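Local coordinates for copper-containing nitrite reductase (Hyphomicrobium denitrificans 1NES1, PDB 6TFO), which probably reduces nitrite to nitric oxide with electrons from cytochrome c, using copper ions bound in a three-domain chain that assembles into homotrimers, at residues P120-Q124 and A125-G129; L421-D425 and H426-G430; G234-A237 and Y238-D242. One frame throughout, in Å; residues are numbered along the deposited sequence.

Contact 1 (P120-Q124 and A125-G129); sequences PGHRQ and AGMQG. With CU (copper (II) ion), chain L.
His122 and Met127 reach the same copper ion from the two ends of one tight turn, the ligand loop of a cupredoxin type 1 copper site. His122 ND1 binds the metal at 2.4 Å and Met127 SD at 2.6 Å; His80 and Cys117 complete the four ligands. The two side chains run next to each other and point the same way, so that SD lies 3.8 Å from ND1 of His122, oblique to the imidazole ring. In Met127, CG anti to the carbonyl carbon (chi1 -65°) and an extended second torsion carry SD to the copper, while a bend at the third turns the methyl off the metal. A soft thioether and an imidazole nitrogen suit a copper that cycles between its two oxidation states.

Backbone bonds hold the two ligands at this spacing. Met127 N donates to His122 O at 3.0 Å, a fairly straight bond that ties one ligand residue to the other. Within this loop a type I turn runs from Arg123 to Gly126, closed by Gly126 N on Arg123 O. Ala125 N adds a bond to Gly121 O, and its small methyl fits against the carbonyls of Gly121 and His122. Glycine suits position 126, where a CB would press on the preceding carbonyl oxygen. His122 and Ala125 also pack on Ala125 and His122 of a second subunit.

Further out, Arg123 extends along the turn to Gln128 at the start of strand 128-134, while its NH1 forms a salt bridge with Asp114. The guanidinium and amide planes stand 74° apart, and Gln128 OE1 lies at the guanidinium edge, near its plane, where Arg123 NE donates to it at 2.8 Å, almost straight at 166°.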
ATOM      1  N   PRO C 120       5.440   0.462 -32.342  1.00 44.40           N
ATOM      2  CA  PRO C 120       5.402  -0.873 -32.941  1.00 45.10           C
ATOM      3  C   PRO C 120       4.494  -1.845 -32.181  1.00 45.61           C
ATOM      4  O   PRO C 120       4.713  -2.077 -30.999  1.00 43.25           O
ATOM      5  CB  PRO C 120       6.873  -1.340 -32.894  1.00 44.19           C
ATOM      6  CG  PRO C 120       7.676  -0.044 -32.913  1.00 42.98           C
ATOM      7  CD  PRO C 120       6.822   0.950 -32.143  1.00 44.40           C
ATOM      8  N   GLY C 121       3.464  -2.333 -32.866  1.00 45.90           N
ATOM      9  CA  GLY C 121       2.565  -3.371 -32.342  1.00 47.02           C
ATOM     10  C   GLY C 121       1.458  -2.850 -31.433  1.00 46.30           C
ATOM     11  O   GLY C 121       0.549  -3.641 -31.154  1.00 45.96           O
ATOM     12  N   HIS C 122       1.504  -1.602 -30.954  1.00 44.80           N
ATOM     13  CA  HIS C 122       0.622  -1.128 -29.850  1.00 41.85           C
ATOM     14  C   HIS C 122      -0.820  -1.063 -30.350  1.00 45.50           C
ATOM     15  O   HIS C 122      -1.743  -1.322 -29.550  1.00 40.12           O
ATOM     16  CB  HIS C 122       1.114   0.201 -29.268  1.00 48.57           C
ATOM     17  CG  HIS C 122       2.297   0.035 -28.373  1.00 48.26           C
ATOM     18  ND1 HIS C 122       2.499   0.825 -27.267  1.00 52.08           N
ATOM     19  CD2 HIS C 122       3.327  -0.839 -28.405  1.00 47.87           C
ATOM     20  CE1 HIS C 122       3.616   0.452 -26.661  1.00 49.58           C
ATOM     21  NE2 HIS C 122       4.128  -0.580 -27.329  1.00 49.74           N
ATOM     22  N   ARG C 123      -1.020  -0.749 -31.631  1.00 47.17           N
ATOM     23  CA  ARG C 123      -2.382  -0.663 -32.212  1.00 48.62           C
ATOM     24  C   ARG C 123      -2.980  -2.081 -32.266  1.00 49.82           C
ATOM     25  O   ARG C 123      -4.109  -2.281 -31.770  1.00 45.36           O
ATOM     26  CB  ARG C 123      -2.331  -0.001 -33.587  1.00 47.27           C
ATOM     27  CG  ARG C 123      -3.709   0.309 -34.162  1.00 49.72           C
ATOM     28  CD  ARG C 123      -3.607   0.963 -35.523  1.00 53.99           C
ATOM     29  NE  ARG C 123      -4.889   1.515 -35.943  1.00 59.84           N
ATOM     30  CZ  ARG C 123      -5.064   2.334 -36.981  1.00 57.03           C
ATOM     31  NH1 ARG C 123      -6.280   2.759 -37.274  1.00 53.55           N
ATOM     32  NH2 ARG C 123      -4.028   2.728 -37.713  1.00 55.55           N
ATOM     33  N   GLN C 124      -2.234  -3.019 -32.844  1.00 53.66           N
ATOM     34  CA  GLN C 124      -2.560  -4.472 -32.873  1.00 55.69           C
ATOM     35  C   GLN C 124      -2.879  -4.948 -31.439  1.00 50.38           C
ATOM     36  O   GLN C 124      -3.837  -5.702 -31.268  1.00 51.42           O
ATOM     37  CB  GLN C 124      -1.411  -5.298 -33.479  1.00 58.20           C
ATOM     38  CG  GLN C 124      -1.008  -4.940 -34.910  1.00 65.18           C
ATOM     39  CD  GLN C 124       0.196  -4.014 -34.999  1.00 77.41           C
ATOM     40  OE1 GLN C 124       0.198  -2.858 -34.536  1.00 70.76           O
ATOM     41  NE2 GLN C 124       1.254  -4.524 -35.609  1.00 67.67           N
ATOM     42  N   ALA C 125      -2.121  -4.508 -30.428  1.00 44.16           N
ATOM     43  CA  ALA C 125      -2.257  -4.942 -29.014  1.00 40.55           C
ATOM     44  C   ALA C 125      -3.534  -4.390 -28.360  1.00 37.43           C
ATOM     45  O   ALA C 125      -3.859  -4.841 -27.255  1.00 42.10           O
ATOM     46  CB  ALA C 125      -1.032  -4.532 -28.249  1.00 38.79           C
ATOM     47  N   GLY C 126      -4.210  -3.421 -28.987  1.00 46.57           N
ATOM     48  CA  GLY C 126      -5.517  -2.877 -28.548  1.00 46.14           C
ATOM     49  C   GLY C 126      -5.590  -1.356 -28.455  1.00 48.10           C
ATOM     50  O   GLY C 126      -6.696  -0.855 -28.140  1.00 48.92           O
ATOM     51  N   MET C 127      -4.492  -0.621 -28.685  1.00 45.21           N
ATOM     52  CA  MET C 127      -4.485   0.861 -28.476  1.00 44.44           C
ATOM     53  C   MET C 127      -5.155   1.551 -29.671  1.00 45.25           C
ATOM     54  O   MET C 127      -4.452   1.977 -30.614  1.00 48.25           O
ATOM     55  CB  MET C 127      -3.066   1.390 -28.259  1.00 40.38           C
ATOM     56  CG  MET C 127      -2.454   0.860 -26.990  1.00 41.22           C
ATOM     57  SD  MET C 127      -1.090   1.849 -26.405  1.00 45.09           S
ATOM     58  CE  MET C 127      -1.940   3.159 -25.535  1.00 48.92           C
ATOM     59  N   GLN C 128      -6.480   1.642 -29.640  1.00 42.38           N
ATOM     60  CA  GLN C 128      -7.291   2.199 -30.758  1.00 43.73           C
ATOM     61  C   GLN C 128      -8.732   2.444 -30.299  1.00 45.27           C
ATOM     62  O   GLN C 128      -9.315   1.539 -29.681  1.00 41.39           O
ATOM     63  CB  GLN C 128      -7.266   1.281 -31.970  1.00 40.97           C
ATOM     64  CG  GLN C 128      -8.389   1.566 -32.938  1.00 44.67           C
ATOM     65  CD  GLN C 128      -8.324   0.720 -34.181  1.00 48.20           C
ATOM     66  OE1 GLN C 128      -7.281   0.593 -34.819  1.00 53.05           O
ATOM     67  NE2 GLN C 128      -9.471   0.180 -34.559  1.00 52.99           N
ATOM     68  N   GLY C 129      -9.249   3.655 -30.563  1.00 47.15           N
ATOM     69  CA  GLY C 129     -10.654   4.042 -30.334  1.00 48.98           C
ATOM     70  C   GLY C 129     -11.154   4.886 -31.485  1.00 52.45           C
ATOM     71  O   GLY C 129     -10.349   5.165 -32.427  1.00 54.81           O
TER
HETATM   72 CU    CU L 503       1.203   2.791 -27.257  1.00 44.02          CU

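Contact 2 (L421-D425 and H426-G430); sequences LSRLD and HGLVG
His426 and Leu428 both turn their backbone N atoms onto Arg423 O, in the 3-10 segment 421-425. The two donors reach this oxygen from opposite faces of its plane, His426 N at 3.1 Å and Leu428 N at 3.2 Å. Gly427 N bonds to Leu424 O at 3.3 Å; at Gly427, phi of 102° would drive a CB against the preceding carbonyl oxygen, so glycine fits.

His426 CG stands anti to the carbonyl carbon (chi1 -66°), which brings CD2 at the ring edge back to 3.5 Å from Ser422 O; Asp425 O lies over one ring face. Both ring nitrogens look outward: ND1 bonds to Glu327 O, and NE2 to Ile322 O of the third subunit. Arg423 likewise sends its guanidinium away, to Glu324 of that subunit and to Asp418, while its CB meets Leu428 CD2 at 4.0 Å.

Leucine fits position 424 because one branch can reach the outgoing chain: CD2 lies 3.9 Å from Val429 CB and 3.6 Å from Leu428 O.

A loop with a 3-10 segment thus joins strands 412-418 and 430-434 of a cupredoxin-type beta domain, its polar side chains built into the subunit interface.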
ATOM      1  N   LEU C 421      -2.943  30.557 -16.269  1.00 39.06           N
ATOM      2  CA  LEU C 421      -3.874  30.072 -17.320  1.00 39.55           C
ATOM      3  C   LEU C 421      -4.201  28.584 -17.152  1.00 39.62           C
ATOM      4  O   LEU C 421      -5.141  28.124 -17.858  1.00 41.31           O
ATOM      5  CB  LEU C 421      -3.284  30.361 -18.700  1.00 38.93           C
ATOM      6  CG  LEU C 421      -3.448  31.802 -19.182  1.00 39.65           C
ATOM      7  CD1 LEU C 421      -2.729  31.977 -20.509  1.00 39.90           C
ATOM      8  CD2 LEU C 421      -4.921  32.176 -19.310  1.00 39.29           C
ATOM      9  N   SER C 422      -3.515  27.863 -16.258  1.00 36.78           N
ATOM     10  CA  SER C 422      -3.946  26.495 -15.874  1.00 40.09           C
ATOM     11  C   SER C 422      -5.392  26.572 -15.356  1.00 40.30           C
ATOM     12  O   SER C 422      -6.117  25.559 -15.455  1.00 43.10           O
ATOM     13  CB  SER C 422      -3.016  25.847 -14.881  1.00 41.15           C
ATOM     14  OG  SER C 422      -1.821  25.433 -15.516  1.00 40.65           O
ATOM     15  N   ARG C 423      -5.833  27.743 -14.893  1.00 35.97           N
ATOM     16  CA  ARG C 423      -7.177  27.884 -14.291  1.00 35.40           C
ATOM     17  C   ARG C 423      -8.241  27.878 -15.387  1.00 36.94           C
ATOM     18  O   ARG C 423      -9.398  27.689 -15.028  1.00 38.93           O
ATOM     19  CB  ARG C 423      -7.214  29.116 -13.400  1.00 34.55           C
ATOM     20  CG  ARG C 423      -6.254  28.975 -12.237  1.00 38.19           C
ATOM     21  CD  ARG C 423      -6.078  30.226 -11.419  1.00 39.70           C
ATOM     22  NE  ARG C 423      -4.846  30.099 -10.650  1.00 40.70           N
ATOM     23  CZ  ARG C 423      -4.339  31.043  -9.859  1.00 43.26           C
ATOM     24  NH1 ARG C 423      -4.956  32.207  -9.696  1.00 48.53           N
ATOM     25  NH2 ARG C 423      -3.215  30.807  -9.213  1.00 42.52           N
ATOM     26  N   LEU C 424      -7.862  27.998 -16.661  1.00 36.14           N
ATOM     27  CA  LEU C 424      -8.759  27.699 -17.811  1.00 40.66           C
ATOM     28  C   LEU C 424      -9.318  26.287 -17.622  1.00 42.61           C
ATOM     29  O   LEU C 424     -10.523  26.075 -17.793  1.00 49.18           O
ATOM     30  CB  LEU C 424      -7.974  27.750 -19.126  1.00 40.77           C
ATOM     31  CG  LEU C 424      -7.609  29.127 -19.667  1.00 46.81           C
ATOM     32  CD1 LEU C 424      -6.724  29.006 -20.908  1.00 47.25           C
ATOM     33  CD2 LEU C 424      -8.857  29.935 -19.976  1.00 48.66           C
ATOM     34  N   ASP C 425      -8.438  25.346 -17.297  1.00 44.64           N
ATOM     35  CA  ASP C 425      -8.753  23.895 -17.207  1.00 48.09           C
ATOM     36  C   ASP C 425      -9.495  23.595 -15.898  1.00 49.51           C
ATOM     37  O   ASP C 425      -9.736  22.429 -15.661  1.00 56.64           O
ATOM     38  CB  ASP C 425      -7.469  23.073 -17.385  1.00 49.88           C
ATOM     39  CG  ASP C 425      -6.776  23.361 -18.706  1.00 48.40           C
ATOM     40  OD1 ASP C 425      -7.483  23.299 -19.728  1.00 50.02           O
ATOM     41  OD2 ASP C 425      -5.552  23.674 -18.699  1.00 51.52           O
ATOM     42  N   HIS C 426      -9.873  24.606 -15.097  1.00 51.30           N
ATOM     43  CA  HIS C 426     -10.697  24.458 -13.860  1.00 43.84           C
ATOM     44  C   HIS C 426     -11.983  25.305 -13.924  1.00 41.12           C
ATOM     45  O   HIS C 426     -12.583  25.503 -12.852  1.00 35.55           O
ATOM     46  CB  HIS C 426      -9.880  24.797 -12.604  1.00 43.91           C
ATOM     47  CG  HIS C 426      -8.756  23.851 -12.318  1.00 50.62           C
ATOM     48  ND1 HIS C 426      -8.896  22.765 -11.471  1.00 49.75           N
ATOM     49  CD2 HIS C 426      -7.473  23.824 -12.746  1.00 48.46           C
ATOM     50  CE1 HIS C 426      -7.746  22.130 -11.374  1.00 51.69           C
ATOM     51  NE2 HIS C 426      -6.860  22.745 -12.171  1.00 47.49           N
ATOM     52  N   GLY C 427     -12.383  25.787 -15.111  1.00 40.71           N
ATOM     53  CA  GLY C 427     -13.674  26.467 -15.362  1.00 43.14           C
ATOM     54  C   GLY C 427     -13.592  27.999 -15.458  1.00 42.32           C
ATOM     55  O   GLY C 427     -14.659  28.622 -15.663  1.00 43.15           O
ATOM     56  N   LEU C 428     -12.401  28.605 -15.370  1.00 41.04           N
ATOM     57  CA  LEU C 428     -12.235  30.079 -15.258  1.00 38.80           C
ATOM     58  C   LEU C 428     -12.001  30.708 -16.626  1.00 42.36           C
ATOM     59  O   LEU C 428     -10.834  30.855 -17.050  1.00 41.50           O
ATOM     60  CB  LEU C 428     -11.057  30.414 -14.343  1.00 42.42           C
ATOM     61  CG  LEU C 428     -11.010  31.865 -13.859  1.00 37.99           C
ATOM     62  CD1 LEU C 428     -12.303  32.251 -13.153  1.00 38.14           C
ATOM     63  CD2 LEU C 428      -9.829  32.070 -12.933  1.00 38.82           C
ATOM     64  N   VAL C 429     -13.088  31.112 -17.268  1.00 43.81           N
ATOM     65  CA  VAL C 429     -13.068  31.809 -18.586  1.00 44.41           C
ATOM     66  C   VAL C 429     -14.444  32.464 -18.781  1.00 45.35           C
ATOM     67  O   VAL C 429     -15.449  31.892 -18.307  1.00 40.74           O
ATOM     68  CB  VAL C 429     -12.692  30.827 -19.707  1.00 42.96           C
ATOM     69  CG1 VAL C 429     -13.769  29.777 -19.891  1.00 46.40           C
ATOM     70  CG2 VAL C 429     -12.417  31.517 -21.025  1.00 43.41           C
ATOM     71  N   GLY C 430     -14.468  33.667 -19.362  1.00 48.18           N
ATOM     72  CA  GLY C 430     -15.697  34.421 -19.680  1.00 47.70           C
ATOM     73  C   GLY C 430     -15.594  35.045 -21.059  1.00 47.48           C
ATOM     74  O   GLY C 430     -14.453  35.286 -21.549  1.00 45.51           O
TER

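Contact 3 (G234-A237 and Y238-D242); sequences GAAA and YTQTD
Tyr238 and Thr239 flank the carbonyl of Ala235 from opposite faces of its plane, the Tyr238 backbone N at 3.0 Å and Thr239 OG1 at 2.9 Å. The turn lies in the loop between strands 225-226 and 246-252 of the multicopper-oxidase (cupredoxin) domain. Ala235 O also lies at the edge of the Tyr238 ring, close to its plane, and the ring swings past Ala237, whose CB stands 4.2 Å from Tyr238 CD1. The phenol end continues to Lys438 O of the fourth subunit, a place where an aromatic with a polar tip is apt.

Thr239 holds OG1 between its backbone N and carbonyl carbon (chi1 53°), which turns the hydroxyl back onto Ala235 O; OG1 is also hydrogen-bonded to Val224 N. Thr239 N closes the turn on Ala236 O at 3.2 Å. Gln240 bends at chi2 to lay its amide beside that carbonyl, where NE2 makes a weak bond of 3.4 Å to Ala236 O. NE2 is also hydrogen-bonded to Ala264 O, and OE1 to Thr265.

The alanines keep the turn slim: the methyl of Ala236 touches Ala264 and Asp225, beside the type 2 copper site.

Chemically, the carbonyls of Ala235 and Ala236 each receive a backbone and a side-chain donor. Thr239 is tied firmly to the turn, Gln240 weakly, and their outside bonds lead to segments carrying copper ligands.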
ATOM      1  N   GLY C 234     -16.295  44.981  10.238  1.00 54.21           N
ATOM      2  CA  GLY C 234     -16.874  45.623   9.046  1.00 52.39           C
ATOM      3  C   GLY C 234     -18.380  45.426   8.977  1.00 50.09           C
ATOM      4  O   GLY C 234     -18.909  45.370   7.831  1.00 53.38           O
ATOM      5  N   ALA C 235     -19.038  45.341  10.147  1.00 49.00           N
ATOM      6  CA  ALA C 235     -20.496  45.102  10.347  1.00 56.79           C
ATOM      7  C   ALA C 235     -20.758  43.655  10.827  1.00 56.25           C
ATOM      8  O   ALA C 235     -21.872  43.390  11.329  1.00 58.22           O
ATOM      9  CB  ALA C 235     -21.287  45.427   9.089  1.00 53.49           C
ATOM     10  N   ALA C 236     -19.790  42.747  10.670  1.00 57.22           N
ATOM     11  CA  ALA C 236     -19.889  41.311  11.039  1.00 58.66           C
ATOM     12  C   ALA C 236     -20.299  41.147  12.510  1.00 58.53           C
ATOM     13  O   ALA C 236     -21.154  40.286  12.788  1.00 58.79           O
ATOM     14  CB  ALA C 236     -18.578  40.612  10.775  1.00 64.44           C
ATOM     15  N   ALA C 237     -19.744  41.955  13.415  1.00 51.85           N
ATOM     16  CA  ALA C 237     -20.013  41.875  14.867  1.00 55.70           C
ATOM     17  C   ALA C 237     -21.470  42.234  15.200  1.00 56.27           C
ATOM     18  O   ALA C 237     -21.851  42.049  16.358  1.00 67.80           O
ATOM     19  CB  ALA C 237     -19.050  42.760  15.621  1.00 57.22           C
ATOM     20  N   TYR C 238     -22.252  42.759  14.254  1.00 60.76           N
ATOM     21  CA  TYR C 238     -23.660  43.192  14.475  1.00 63.18           C
ATOM     22  C   TYR C 238     -24.617  42.322  13.646  1.00 60.14           C
ATOM     23  O   TYR C 238     -25.836  42.477  13.856  1.00 56.72           O
ATOM     24  CB  TYR C 238     -23.848  44.683  14.126  1.00 69.41           C
ATOM     25  CG  TYR C 238     -22.905  45.640  14.821  1.00 66.13           C
ATOM     26  CD1 TYR C 238     -21.609  45.825  14.362  1.00 59.93           C
ATOM     27  CD2 TYR C 238     -23.297  46.356  15.940  1.00 66.42           C
ATOM     28  CE1 TYR C 238     -20.725  46.677  15.000  1.00 62.74           C
ATOM     29  CE2 TYR C 238     -22.431  47.229  16.583  1.00 65.73           C
ATOM     30  CZ  TYR C 238     -21.141  47.396  16.105  1.00 65.43           C
ATOM     31  OH  TYR C 238     -20.250  48.234  16.715  1.00 61.98           O
ATOM     32  N   THR C 239     -24.118  41.476  12.729  1.00 59.55           N
ATOM     33  CA  THR C 239     -24.957  40.787  11.699  1.00 58.51           C
ATOM     34  C   THR C 239     -24.865  39.255  11.792  1.00 51.59           C
ATOM     35  O   THR C 239     -25.323  38.588  10.835  1.00 51.10           O
ATOM     36  CB  THR C 239     -24.633  41.277  10.276  1.00 59.92           C
ATOM     37  OG1 THR C 239     -23.231  41.168  10.010  1.00 50.57           O
ATOM     38  CG2 THR C 239     -25.081  42.707  10.068  1.00 67.13           C
ATOM     39  N   GLN C 240     -24.329  38.701  12.883  1.00 53.62           N
ATOM     40  CA  GLN C 240     -24.344  37.230  13.125  1.00 47.31           C
ATOM     41  C   GLN C 240     -25.813  36.855  13.322  1.00 45.44           C
ATOM     42  O   GLN C 240     -26.351  37.139  14.402  1.00 50.56           O
ATOM     43  CB  GLN C 240     -23.473  36.834  14.318  1.00 42.46           C
ATOM     44  CG  GLN C 240     -21.989  37.125  14.126  1.00 46.93           C
ATOM     45  CD  GLN C 240     -21.311  36.303  13.057  1.00 49.24           C
ATOM     46  OE1 GLN C 240     -21.455  35.085  13.001  1.00 54.64           O
ATOM     47  NE2 GLN C 240     -20.530  36.965  12.214  1.00 50.54           N
ATOM     48  N   THR C 241     -26.444  36.300  12.292  1.00 46.31           N
ATOM     49  CA  THR C 241     -27.916  36.111  12.207  1.00 50.19           C
ATOM     50  C   THR C 241     -28.260  34.611  12.241  1.00 55.73           C
ATOM     51  O   THR C 241     -27.826  33.871  11.309  1.00 48.85           O
ATOM     52  CB  THR C 241     -28.460  36.745  10.923  1.00 52.05           C
ATOM     53  OG1 THR C 241     -27.911  38.059  10.809  1.00 48.53           O
ATOM     54  CG2 THR C 241     -29.971  36.778  10.888  1.00 52.74           C
ATOM     55  N   ASP C 242     -29.022  34.177  13.258  1.00 48.60           N
ATOM     56  CA  ASP C 242     -29.508  32.775  13.352  1.00 47.40           C
ATOM     57  C   ASP C 242     -30.443  32.526  12.175  1.00 49.39           C
ATOM     58  O   ASP C 242     -30.986  33.469  11.607  1.00 40.38           O
ATOM     59  CB  ASP C 242     -30.205  32.504  14.682  1.00 47.67           C
ATOM     60  CG  ASP C 242     -29.247  32.458  15.861  1.00 54.31           C
ATOM     61  OD1 ASP C 242     -28.025  32.247  15.644  1.00 54.48           O
ATOM     62  OD2 ASP C 242     -29.728  32.645  16.989  1.00 64.65           O
TER

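The three contacts are separate local turns along a chain of linked cupredoxin-type domains. Contact 1 belongs to the type 1 copper site of the first domain and holds two of its ligands. Contact 3 belongs to the next copper domain: its Gln240 side chain is about 8 Å from a bound copper and about 6 Å from the side chain of Cys263. In contact 2, the Leu424 side chain is about 9 Å from a bound copper and about 8 Å from that of His419, a predicted copper ligand. The centre of contact 2 lies about 33 Å from that of contact 1 and about 34 Å from that of contact 3. Contacts 1 and 3, with centres about 63 Å apart, sit on opposite sides of the chain's centre.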